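Local coordinates for uncharacterized protein (Brachypodium distachyon, PDB 4ME2) that is a THA8 protein of the pentatricopeptide repeat family, a helical-repeat protein that probably binds chloroplast group II intron RNA in a sequence-specific way, at residues L171-L174 with V175-L178; Q95-W98 with S99-L102; E144-I147 with E148-E151; A228-A231 with D232-A235; R208-A211 with K212-R216. All blocks are in the same frame, centred on the assembly; numbering follows the deposited sequence.

Contact 1 of 5, residues L171-L174 with V175-L178; sequences LTRL and VRAL
Leu171 opens this turn of helix 168-180 by accepting the backbone N-H of Val175, and its carbonyl O also lies 3.5 Å from CG2 of that valine. The valine branch is placed there by its first torsion, which sets CG2 beside the backbone N while CG1 stands anti to it (chi1 168°). Thr172 takes the next N-H: Arg176 N reaches Thr172 O at 2.8 Å in a nearly straight bond. The threonine hydroxyl is used elsewhere, on Val168 O one turn earlier, so that a buried polar side chain is satisfied within its own helix. Arg173 accepts Ala177 N through its carbonyl, and its chain bends at chi3 until NH1 lies 4.2 Å from NH1 of Arg176. The two guanidinium planes are turned 70° apart, and the like charges probably disfavour closer approach; a long, weak ion pair to Glu119 lies on the Arg173 side. Leu174 closes the series by accepting Leu178 N, and the two leucines meet slantwise, Leu174 CG being 4.0 Å from Leu178 CD1. The helix is thus amphipathic, its two arginines on the more exposed side and Thr172 buried with the aliphatic residues. Leu171 and Leu174 rest on Phe146 of helix 133-151, Ala177 and Leu178 on Val125 of helix 118-126, Val175 on Val190 of helix 184-197, and Thr172 on Tyr205 of helix 204-216.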
loop_
_atom_site.group_PDB
_atom_site.type_symbol
_atom_site.label_atom_id
_atom_site.label_comp_id
_atom_site.label_asym_id
_atom_site.label_seq_id
_atom_site.Cartn_x
_atom_site.Cartn_y
_atom_site.Cartn_z
ATOM N N LEU A 171 5.614 3.921 7.806
ATOM C CA LEU A 171 4.183 4.219 7.810
ATOM C C LEU A 171 3.929 5.636 7.299
ATOM O O LEU A 171 2.973 5.878 6.550
ATOM C CB LEU A 171 3.593 4.045 9.210
ATOM C CG LEU A 171 2.067 4.113 9.296
ATOM C CD1 LEU A 171 1.434 2.880 8.665
ATOM C CD2 LEU A 171 1.616 4.281 10.739
ATOM N N THR A 172 4.792 6.570 7.690
ATOM C CA THR A 172 4.631 7.966 7.285
ATOM C C THR A 172 4.898 8.128 5.788
ATOM O O THR A 172 4.255 8.942 5.120
ATOM C CB THR A 172 5.521 8.918 8.120
ATOM O OG1 THR A 172 5.220 8.750 9.513
ATOM C CG2 THR A 172 5.255 10.374 7.739
ATOM N N ARG A 173 5.845 7.348 5.270
ATOM C CA ARG A 173 6.137 7.325 3.837
ATOM C C ARG A 173 4.908 6.930 3.028
ATOM O O ARG A 173 4.616 7.549 2.003
ATOM C CB ARG A 173 7.278 6.358 3.515
ATOM C CG ARG A 173 8.662 6.899 3.825
ATOM C CD ARG A 173 9.756 6.114 3.116
ATOM N NE ARG A 173 9.787 6.351 1.671
ATOM C CZ ARG A 173 10.266 7.452 1.094
ATOM N NH1 ARG A 173 10.752 8.447 1.830
ATOM N NH2 ARG A 173 10.251 7.564 -0.228
ATOM N N LEU A 174 4.203 5.898 3.486
ATOM C CA LEU A 174 2.966 5.472 2.832
ATOM C C LEU A 174 1.907 6.574 2.890
ATOM O O LEU A 174 1.246 6.868 1.886
ATOM C CB LEU A 174 2.444 4.174 3.448
ATOM C CG LEU A 174 1.061 3.711 2.975
ATOM C CD1 LEU A 174 1.023 3.478 1.470
ATOM C CD2 LEU A 174 0.651 2.445 3.711
ATOM N N VAL A 175 1.760 7.199 4.055
ATOM C CA VAL A 175 0.756 8.249 4.226
ATOM C C VAL A 175 1.091 9.470 3.355
ATOM O O VAL A 175 0.211 10.046 2.718
ATOM C CB VAL A 175 0.583 8.642 5.714
ATOM C CG1 VAL A 175 -0.222 9.923 5.834
ATOM C CG2 VAL A 175 -0.082 7.512 6.495
ATOM N N ARG A 176 2.367 9.854 3.324
ATOM C CA ARG A 176 2.852 10.912 2.429
ATOM C C ARG A 176 2.505 10.606 0.974
ATOM O O ARG A 176 2.044 11.473 0.226
ATOM C CB ARG A 176 4.376 11.010 2.516
ATOM C CG ARG A 176 4.952 12.205 3.251
ATOM C CD ARG A 176 6.482 12.127 3.227
ATOM N NE ARG A 176 7.073 12.699 2.015
ATOM C CZ ARG A 176 8.379 12.747 1.763
ATOM N NH1 ARG A 176 9.247 12.248 2.631
ATOM N NH2 ARG A 176 8.821 13.289 0.638
ATOM N N ALA A 177 2.758 9.364 0.574
ATOM C CA ALA A 177 2.533 8.968 -0.812
ATOM C C ALA A 177 1.048 9.038 -1.141
ATOM O O ALA A 177 0.668 9.531 -2.201
ATOM C CB ALA A 177 3.088 7.574 -1.079
ATOM N N LEU A 178 0.209 8.569 -0.223
ATOM C CA LEU A 178 -1.236 8.577 -0.457
ATOM C C LEU A 178 -1.771 9.998 -0.600
ATOM O O LEU A 178 -2.553 10.286 -1.504
ATOM C CB LEU A 178 -1.972 7.846 0.665
ATOM C CG LEU A 178 -1.786 6.327 0.699
ATOM C CD1 LEU A 178 -2.259 5.750 2.027
ATOM C CD2 LEU A 178 -2.509 5.672 -0.469
#

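Contact 2 of 5, residues Q95-W98 with S99-L102; sequences QGHW and SLAL
Trp98 and Leu102 make the close side-chain packing of this helix start. They lie side by side and point the same way, with Leu102 CG about 4.0 Å above one face of the indole, offset toward its rim, and Leu102 CD1 3.8 Å from Trp98 CH2. The indole is swung along the helix because its CG stands anti to the backbone N (chi1 -174°), which brings the six-membered ring over the next turn. The backbone joins the same two residues, Leu102 N donating to Trp98 O at 2.9 Å. In the five-membered ring, NE1 is hydrogen-bonded to Phe124 O, which fixes the rotation of the indole, while Ala135, Ala138 and Val139 of helix 133-151 pack against it. Between the helices 82-94 and 98-109 the chain makes the tight turn of a helical hairpin: Gly96, with positive phi (84°), ends the first helix in a Schellman motif, and His97 is the N-cap of the second. His97 is also the centre of an inverse gamma turn, and its O accepts Ala101 N at 2.9 Å. The looser side begins at the His97 side chain. Its CB comes no closer than 4.1 Å to CB of Leu100, and the imidazole leads away from the new helix toward Lys57. Leu100 itself is buried, reaching back to Leu56 and Leu92, whereas Gly96 at the bend is exposed.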
loop_
_atom_site.group_PDB
_atom_site.type_symbol
_atom_site.label_atom_id
_atom_site.label_comp_id
_atom_site.label_asym_id
_atom_site.label_seq_id
_atom_site.Cartn_x
_atom_site.Cartn_y
_atom_site.Cartn_z
ATOM N N GLN A 95 9.284 -1.745 -16.308
ATOM C CA GLN A 95 8.705 -1.602 -17.645
ATOM C C GLN A 95 7.500 -0.660 -17.664
ATOM O O GLN A 95 7.022 -0.282 -18.734
ATOM C CB GLN A 95 8.330 -2.972 -18.218
ATOM C CG GLN A 95 9.531 -3.866 -18.493
ATOM C CD GLN A 95 9.164 -5.208 -19.091
ATOM O OE1 GLN A 95 9.966 -6.142 -19.071
ATOM N NE2 GLN A 95 7.959 -5.317 -19.634
ATOM N N GLY A 96 7.020 -0.274 -16.485
ATOM C CA GLY A 96 5.876 0.629 -16.376
ATOM C C GLY A 96 4.517 -0.050 -16.465
ATOM O O GLY A 96 3.497 0.622 -16.625
ATOM N N HIS A 97 4.493 -1.378 -16.359
ATOM C CA HIS A 97 3.231 -2.114 -16.345
ATOM C C HIS A 97 2.694 -2.149 -14.947
ATOM O O HIS A 97 2.741 -3.182 -14.280
ATOM C CB HIS A 97 3.410 -3.531 -16.869
ATOM C CG HIS A 97 3.914 -3.591 -18.284
ATOM N ND1 HIS A 97 3.202 -3.120 -19.331
ATOM C CD2 HIS A 97 5.105 -4.075 -18.803
ATOM C CE1 HIS A 97 3.909 -3.300 -20.461
ATOM N NE2 HIS A 97 5.073 -3.886 -20.137
ATOM N N TRP A 98 2.175 -1.014 -14.499
ATOM C CA TRP A 98 1.798 -0.828 -13.100
ATOM C C TRP A 98 0.729 -1.803 -12.645
ATOM O O TRP A 98 0.878 -2.448 -11.600
ATOM C CB TRP A 98 1.412 0.625 -12.857
ATOM C CG TRP A 98 1.160 0.915 -11.416
ATOM C CD1 TRP A 98 2.078 1.291 -10.450
ATOM C CD2 TRP A 98 -0.118 0.829 -10.732
ATOM N NE1 TRP A 98 1.463 1.449 -9.236
ATOM C CE2 TRP A 98 0.139 1.177 -9.337
ATOM C CE3 TRP A 98 -1.404 0.503 -11.121
ATOM C CZ2 TRP A 98 -0.868 1.200 -8.391
ATOM C CZ3 TRP A 98 -2.419 0.530 -10.162
ATOM C CH2 TRP A 98 -2.157 0.872 -8.825
ATOM N N SER A 99 -0.344 -1.952 -13.421
ATOM C CA SER A 99 -1.428 -2.864 -13.024
ATOM C C SER A 99 -0.965 -4.327 -12.901
ATOM O O SER A 99 -1.412 -5.041 -12.005
ATOM C CB SER A 99 -2.634 -2.746 -13.959
ATOM O OG SER A 99 -2.352 -3.337 -15.208
ATOM N N LEU A 100 -0.070 -4.758 -13.794
ATOM C CA LEU A 100 0.479 -6.114 -13.752
ATOM C C LEU A 100 1.410 -6.280 -12.563
ATOM O O LEU A 100 1.428 -7.337 -11.940
ATOM C CB LEU A 100 1.240 -6.459 -15.032
ATOM C CG LEU A 100 0.426 -6.451 -16.329
ATOM C CD1 LEU A 100 1.266 -7.004 -17.471
ATOM C CD2 LEU A 100 -0.840 -7.269 -16.163
ATOM N N ALA A 101 2.186 -5.237 -12.266
ATOM C CA ALA A 101 3.095 -5.282 -11.115
ATOM C C ALA A 101 2.299 -5.367 -9.816
ATOM O O ALA A 101 2.714 -6.055 -8.872
ATOM C CB ALA A 101 4.030 -4.076 -11.103
ATOM N N LEU A 102 1.165 -4.670 -9.770
ATOM C CA LEU A 102 0.278 -4.701 -8.601
ATOM C C LEU A 102 -0.311 -6.098 -8.444
ATOM O O LEU A 102 -0.396 -6.622 -7.334
ATOM C CB LEU A 102 -0.866 -3.690 -8.751
ATOM C CG LEU A 102 -1.435 -2.901 -7.559
ATOM C CD1 LEU A 102 -2.942 -2.714 -7.692
ATOM C CD2 LEU A 102 -1.075 -3.445 -6.182
#

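Contact 3 of 5, residues E144-I147 with E148-E151; sequences EAFI and EEKE
The last two turns of helix 133-151 form this contact, in which a phenylalanine, an isoleucine, two glutamates and a lysine pack against one another. Phe146 carries much of it. Glu149 OE2 lies at the edge of the phenyl ring, in its plane and 3.5 Å from Phe146 CD1, with carboxylate and ring planes 84° apart. The carboxylate gets there because Glu149 CG sits between the backbone N and the carbonyl carbon (chi1 74°), from which the chain runs extended back along the helix. Lys150 runs beside the same ring in the same direction, and its methylene CG is 3.6 Å from Phe146 CE1. Bends at chi2 and chi3 hold the aliphatic part of the lysine against the ring before NZ leaves for a salt bridge with Glu166. On the next face round the helix, Ile147 and Glu151 lie alongside each other, CG2 of the isoleucine 3.7 Å from CD of the glutamate. Ile147 O accepts Glu151 N at 2.9 Å and a second, weak bond from Lys150 N at 3.3 Å, while Phe146 O accepts Lys150 N at 3.2 Å. Tyr121 and Trp163 add further rings around Phe146. Glu149 is gripped twice, by Arg109 at OE1 and by Tyr121 OH at OE2. With both oxygens engaged, its carboxylate is held in orientation at the ring edge, where the partly positive ring hydrogens should suit a negative oxygen; the paired arginine would probably favour the ionised form.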
loop_
_atom_site.group_PDB
_atom_site.type_symbol
_atom_site.label_atom_id
_atom_site.label_comp_id
_atom_site.label_asym_id
_atom_site.label_seq_id
_atom_site.Cartn_x
_atom_site.Cartn_y
_atom_site.Cartn_z
ATOM N N GLU A 144 -6.749 -0.931 2.020
ATOM C CA GLU A 144 -7.640 -1.800 2.788
ATOM C C GLU A 144 -6.995 -3.157 3.063
ATOM O O GLU A 144 -7.128 -3.687 4.164
ATOM C CB GLU A 144 -8.985 -1.985 2.085
ATOM C CG GLU A 144 -9.811 -0.712 2.009
ATOM C CD GLU A 144 -10.105 -0.116 3.369
ATOM O OE1 GLU A 144 -10.648 -0.836 4.236
ATOM O OE2 GLU A 144 -9.804 1.078 3.573
ATOM N N ALA A 145 -6.283 -3.698 2.072
ATOM C CA ALA A 145 -5.619 -4.998 2.208
ATOM C C ALA A 145 -4.487 -4.947 3.230
ATOM O O ALA A 145 -4.280 -5.902 3.978
ATOM C CB ALA A 145 -5.115 -5.499 0.857
ATOM N N PHE A 146 -3.771 -3.829 3.261
ATOM C CA PHE A 146 -2.699 -3.619 4.222
ATOM C C PHE A 146 -3.271 -3.576 5.634
ATOM O O PHE A 146 -2.769 -4.247 6.531
ATOM C CB PHE A 146 -1.949 -2.324 3.895
ATOM C CG PHE A 146 -1.012 -1.857 4.980
ATOM C CD1 PHE A 146 -0.070 -2.721 5.539
ATOM C CD2 PHE A 146 -1.048 -0.539 5.418
ATOM C CE1 PHE A 146 0.802 -2.281 6.527
ATOM C CE2 PHE A 146 -0.174 -0.088 6.401
ATOM C CZ PHE A 146 0.749 -0.963 6.958
ATOM N N ILE A 147 -4.332 -2.798 5.825
ATOM C CA ILE A 147 -4.928 -2.669 7.155
ATOM C C ILE A 147 -5.438 -4.028 7.632
ATOM O O ILE A 147 -5.192 -4.423 8.775
ATOM C CB ILE A 147 -6.026 -1.582 7.196
ATOM C CG1 ILE A 147 -5.397 -0.207 6.955
ATOM C CG2 ILE A 147 -6.755 -1.591 8.536
ATOM C CD1 ILE A 147 -6.394 0.908 6.716
ATOM N N GLU A 148 -6.112 -4.748 6.737
ATOM C CA GLU A 148 -6.643 -6.075 7.052
ATOM C C GLU A 148 -5.534 -7.075 7.382
ATOM O O GLU A 148 -5.616 -7.779 8.393
ATOM C CB GLU A 148 -7.535 -6.602 5.923
ATOM C CG GLU A 148 -7.894 -8.079 6.073
ATOM C CD GLU A 148 -9.256 -8.441 5.501
ATOM O OE1 GLU A 148 -9.919 -7.567 4.903
ATOM O OE2 GLU A 148 -9.671 -9.612 5.662
ATOM N N GLU A 149 -4.496 -7.137 6.550
ATOM C CA GLU A 149 -3.424 -8.101 6.801
ATOM C C GLU A 149 -2.732 -7.864 8.146
ATOM O O GLU A 149 -2.227 -8.799 8.757
ATOM C CB GLU A 149 -2.411 -8.159 5.648
ATOM C CG GLU A 149 -1.460 -6.976 5.561
ATOM C CD GLU A 149 -0.726 -6.884 4.234
ATOM O OE1 GLU A 149 -0.869 -7.790 3.389
ATOM O OE2 GLU A 149 0.009 -5.898 4.041
ATOM N N LYS A 150 -2.728 -6.620 8.616
ATOM C CA LYS A 150 -2.158 -6.310 9.922
ATOM C C LYS A 150 -3.120 -6.693 11.038
ATOM O O LYS A 150 -2.750 -7.402 11.970
ATOM C CB LYS A 150 -1.814 -4.824 10.024
ATOM C CG LYS A 150 -0.816 -4.337 8.989
ATOM C CD LYS A 150 0.597 -4.811 9.284
ATOM C CE LYS A 150 1.142 -4.151 10.542
ATOM N NZ LYS A 150 2.586 -4.453 10.735
ATOM N N GLU A 151 -4.360 -6.230 10.930
ATOM C CA GLU A 151 -5.323 -6.369 12.021
ATOM C C GLU A 151 -5.839 -7.793 12.200
ATOM O O GLU A 151 -6.118 -8.220 13.321
ATOM C CB GLU A 151 -6.476 -5.382 11.847
ATOM C CG GLU A 151 -6.025 -3.934 11.916
ATOM C CD GLU A 151 -7.178 -2.953 11.940
ATOM O OE1 GLU A 151 -6.956 -1.804 12.376
ATOM O OE2 GLU A 151 -8.297 -3.323 11.527
#

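Contact 4 of 5, residues A228-A231 with D232-A235; sequences ADLA and DWEA
Leu230 and Glu234 make one of the few side-chain meetings across this turn of helix 220-236, and it is a loose one. Leu230 CD1 lies 4.2 Å from Glu234 CG, and the leucine CG is as far from the carboxylate atom OE2, the two chains passing at a slant. Glu234 is extended beyond CG, which brings its carboxylate up to the leucine branch. Leu230 CD1 also approaches the indole of Trp233, 4.4 Å from CE3, while Glu234 CG lies in the plane of that indole at its edge. Trp233 has CG anti to its backbone N (chi1 -175°), and this carries the indole toward helix 204-216, where it meets the ring of Tyr207; that of His237 meets it too.

The backbone bonds are more regular. Four successive N-H groups, those of Asp232, Trp233, Glu234 and Ala235, donate to the carbonyls four residues earlier. The shortest, Glu234 N to Leu230 O, measures 2.8 Å, and Ala235 N to Ala231 O measures 2.9 Å.

Charged groups form the third kind of interaction, and they reach beyond the turn. Asp229 OD2 takes both a salt bridge from Arg196 and a hydrogen bond from Tyr191 OH, tying this helix to helix 184-197, whereas Asp232 OD2 pairs with Arg236 one turn on. Such a mixture, with Leu230, Trp233 and Asp229 turned to neighbouring helices and the alanines, Asp232 and Glu234 exposed, is that of an amphipathic helix at the end of a helical-repeat array.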
loop_
_atom_site.group_PDB
_atom_site.type_symbol
_atom_site.label_atom_id
_atom_site.label_comp_id
_atom_site.label_asym_id
_atom_site.label_seq_id
_atom_site.Cartn_x
_atom_site.Cartn_y
_atom_site.Cartn_z
ATOM N N ALA A 228 -6.950 18.485 15.916
ATOM C CA ALA A 228 -7.145 18.188 17.334
ATOM C C ALA A 228 -5.974 17.361 17.882
ATOM O O ALA A 228 -5.432 17.659 18.949
ATOM C CB ALA A 228 -8.471 17.465 17.546
ATOM N N ASP A 229 -5.571 16.335 17.132
ATOM C CA ASP A 229 -4.432 15.503 17.521
ATOM C C ASP A 229 -3.131 16.311 17.574
ATOM O O ASP A 229 -2.353 16.177 18.519
ATOM C CB ASP A 229 -4.272 14.318 16.559
ATOM C CG ASP A 229 -5.446 13.352 16.605
ATOM O OD1 ASP A 229 -6.230 13.389 17.579
ATOM O OD2 ASP A 229 -5.585 12.548 15.656
ATOM N N LEU A 230 -2.904 17.139 16.557
ATOM C CA LEU A 230 -1.742 18.031 16.518
ATOM C C LEU A 230 -1.735 18.996 17.706
ATOM O O LEU A 230 -0.697 19.184 18.348
ATOM C CB LEU A 230 -1.688 18.800 15.193
ATOM C CG LEU A 230 -0.573 19.840 15.031
ATOM C CD1 LEU A 230 0.798 19.265 15.371
ATOM C CD2 LEU A 230 -0.581 20.420 13.626
ATOM N N ALA A 231 -2.892 19.587 18.006
ATOM C CA ALA A 231 -3.017 20.476 19.167
ATOM C C ALA A 231 -2.666 19.738 20.458
ATOM O O ALA A 231 -1.957 20.271 21.313
ATOM C CB ALA A 231 -4.415 21.077 19.252
ATOM N N ASP A 232 -3.163 18.508 20.580
ATOM C CA ASP A 232 -2.866 17.650 21.720
ATOM C C ASP A 232 -1.354 17.446 21.819
ATOM O O ASP A 232 -0.772 17.557 22.898
ATOM C CB ASP A 232 -3.591 16.313 21.568
ATOM C CG ASP A 232 -3.504 15.449 22.812
ATOM O OD1 ASP A 232 -4.453 15.485 23.620
ATOM O OD2 ASP A 232 -2.498 14.724 22.981
ATOM N N TRP A 233 -0.721 17.167 20.680
ATOM C CA TRP A 233 0.731 17.030 20.629
ATOM C C TRP A 233 1.427 18.303 21.049
ATOM O O TRP A 233 2.327 18.273 21.884
ATOM C CB TRP A 233 1.177 16.563 19.242
ATOM C CG TRP A 233 2.645 16.276 19.139
ATOM C CD1 TRP A 233 3.295 15.064 19.337
ATOM C CD2 TRP A 233 3.699 17.229 18.816
ATOM N NE1 TRP A 233 4.646 15.200 19.160
ATOM C CE2 TRP A 233 4.956 16.476 18.846
ATOM C CE3 TRP A 233 3.728 18.585 18.517
ATOM C CZ2 TRP A 233 6.175 17.075 18.582
ATOM C CZ3 TRP A 233 4.967 19.180 18.252
ATOM C CH2 TRP A 233 6.160 18.441 18.286
ATOM N N GLU A 234 1.001 19.437 20.501
ATOM C CA GLU A 234 1.641 20.716 20.810
ATOM C C GLU A 234 1.578 21.050 22.301
ATOM O O GLU A 234 2.568 21.490 22.882
ATOM C CB GLU A 234 1.029 21.843 19.980
ATOM C CG GLU A 234 1.505 21.883 18.539
ATOM C CD GLU A 234 0.712 22.862 17.695
ATOM O OE1 GLU A 234 -0.407 23.240 18.107
ATOM O OE2 GLU A 234 1.205 23.254 16.617
ATOM N N ALA A 235 0.420 20.822 22.921
ATOM C CA ALA A 235 0.249 21.106 24.350
ATOM C C ALA A 235 1.208 20.279 25.212
ATOM O O ALA A 235 1.527 20.663 26.342
ATOM C CB ALA A 235 -1.195 20.885 24.777
#

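Contact 5 of 5, residues R208-A211 with K212-R216; sequences RVMA and KGMKR
Met210 O accepts the N-H of Met214 at 2.8 Å in an almost straight bond (173°), and the side chains of the same two residues pack together on the buried side. They run side by side, each bent at chi2 and chi3, so that the methyl groups meet, Met210 CE being 3.8 Å from Met214 CE. The other carbonyls each take one N-H, at longer distances. Val209 O takes Gly213 N at 3.0 Å, Arg208 O takes Lys212 N at 3.2 Å, and Ala211 O holds Lys215 N only weakly at 3.3 Å. Arg216 N donates to Lys212 O, extending the series to the end of the helix. On the exposed side Arg208 and Lys212 also run alongside each other. Lys212 NZ stands at the edge of the guanidinium, in its plane and 3.3 Å from Arg208 NH2; both are donors, so no hydrogen bond links them, and the like charges probably repel. Met210 and Met214 face the other way, touching Ala187 of helix 184-197, while Val226 and Ala223 of helix 220-236 meet Met210 and Met214 respectively. A buried methionine pair opposed to a basic surface fits one helix of the stacked helical hairpins of a pentatricopeptide repeat protein.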
loop_
_atom_site.group_PDB
_atom_site.type_symbol
_atom_site.label_atom_id
_atom_site.label_comp_id
_atom_site.label_asym_id
_atom_site.label_seq_id
_atom_site.Cartn_x
_atom_site.Cartn_y
_atom_site.Cartn_z
ATOM N N ARG A 208 1.328 16.986 10.623
ATOM C CA ARG A 208 1.350 18.059 9.642
ATOM C C ARG A 208 1.004 17.535 8.252
ATOM O O ARG A 208 0.268 18.182 7.511
ATOM C CB ARG A 208 2.709 18.764 9.628
ATOM C CG ARG A 208 3.089 19.419 10.951
ATOM C CD ARG A 208 4.369 20.226 10.819
ATOM N NE ARG A 208 4.308 21.112 9.657
ATOM C CZ ARG A 208 5.189 22.067 9.375
ATOM N NH1 ARG A 208 6.228 22.289 10.174
ATOM N NH2 ARG A 208 5.024 22.811 8.288
ATOM N N VAL A 209 1.539 16.363 7.912
ATOM C CA VAL A 209 1.236 15.725 6.631
ATOM C C VAL A 209 -0.274 15.568 6.489
ATOM O O VAL A 209 -0.858 15.960 5.475
ATOM C CB VAL A 209 1.908 14.338 6.508
ATOM C CG1 VAL A 209 1.379 13.580 5.296
ATOM C CG2 VAL A 209 3.421 14.483 6.418
ATOM N N MET A 210 -0.883 15.010 7.529
ATOM C CA MET A 210 -2.296 14.648 7.507
ATOM C C MET A 210 -3.220 15.861 7.595
ATOM O O MET A 210 -4.167 15.975 6.816
ATOM C CB MET A 210 -2.600 13.626 8.602
ATOM C CG MET A 210 -2.190 12.207 8.228
ATOM S SD MET A 210 -3.138 11.603 6.814
ATOM C CE MET A 210 -4.785 11.606 7.519
ATOM N N ALA A 211 -2.939 16.770 8.523
ATOM C CA ALA A 211 -3.790 17.952 8.700
ATOM C C ALA A 211 -3.880 18.791 7.425
ATOM O O ALA A 211 -4.972 19.179 7.005
ATOM C CB ALA A 211 -3.313 18.795 9.878
ATOM N N LYS A 212 -2.734 19.055 6.802
ATOM C CA LYS A 212 -2.685 19.847 5.576
ATOM C C LYS A 212 -3.222 19.048 4.384
ATOM O O LYS A 212 -3.873 19.598 3.492
ATOM C CB LYS A 212 -1.254 20.349 5.318
ATOM C CG LYS A 212 -0.625 21.063 6.517
ATOM C CD LYS A 212 0.879 21.291 6.377
ATOM C CE LYS A 212 1.207 22.622 5.714
ATOM N NZ LYS A 212 2.605 23.055 6.005
ATOM N N GLY A 213 -2.956 17.743 4.384
ATOM C CA GLY A 213 -3.439 16.865 3.324
ATOM C C GLY A 213 -4.956 16.751 3.286
ATOM O O GLY A 213 -5.569 16.916 2.233
ATOM N N MET A 214 -5.558 16.474 4.437
ATOM C CA MET A 214 -7.016 16.344 4.504
ATOM C C MET A 214 -7.702 17.633 4.063
ATOM O O MET A 214 -8.659 17.598 3.291
ATOM C CB MET A 214 -7.463 15.936 5.904
ATOM C CG MET A 214 -6.998 14.553 6.335
ATOM S SD MET A 214 -7.501 13.196 5.257
ATOM C CE MET A 214 -6.030 13.001 4.243
ATOM N N LYS A 215 -7.190 18.764 4.535
ATOM C CA LYS A 215 -7.776 20.058 4.194
ATOM C C LYS A 215 -7.702 20.303 2.695
ATOM O O LYS A 215 -8.707 20.594 2.047
ATOM C CB LYS A 215 -7.071 21.178 4.955
ATOM C CG LYS A 215 -7.597 22.564 4.633
ATOM C CD LYS A 215 -7.006 23.584 5.586
ATOM C CE LYS A 215 -7.878 24.823 5.657
ATOM N NZ LYS A 215 -7.538 25.640 6.855
ATOM N N ARG A 216 -6.498 20.158 2.149
ATOM C CA ARG A 216 -6.246 20.386 0.733
ATOM C C ARG A 216 -7.152 19.538 -0.170
ATOM O O ARG A 216 -7.582 19.986 -1.228
ATOM C CB ARG A 216 -4.762 20.119 0.431
ATOM C CG ARG A 216 -4.280 20.546 -0.948
ATOM C CD ARG A 216 -2.771 20.360 -1.101
ATOM N NE ARG A 216 -2.382 18.958 -0.978
ATOM C CZ ARG A 216 -2.491 18.074 -1.963
ATOM N NH1 ARG A 216 -2.964 18.455 -3.142
ATOM N NH2 ARG A 216 -2.126 16.816 -1.774
#

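From the N terminus, contact 2 comes first, at the bend where helix 82-94 passes into helix 98-109. Contact 3 follows near the end of helix 133-151, then contact 1 in helix 168-180, contact 5 in helix 204-216 and contact 4 in helix 220-236. Each is local, so none closes a long loop, and they run in series without nesting or crossing. Contact 1 touches both contact 3 and contact 5, Val175 CG1 lying 3.5 Å from Met210 SD. Contacts 4 and 5 come within about 5 Å at their nearest atoms without touching. Contacts 2 and 4, with centres about 40 Å apart, lie on opposite sides of the chain's centre.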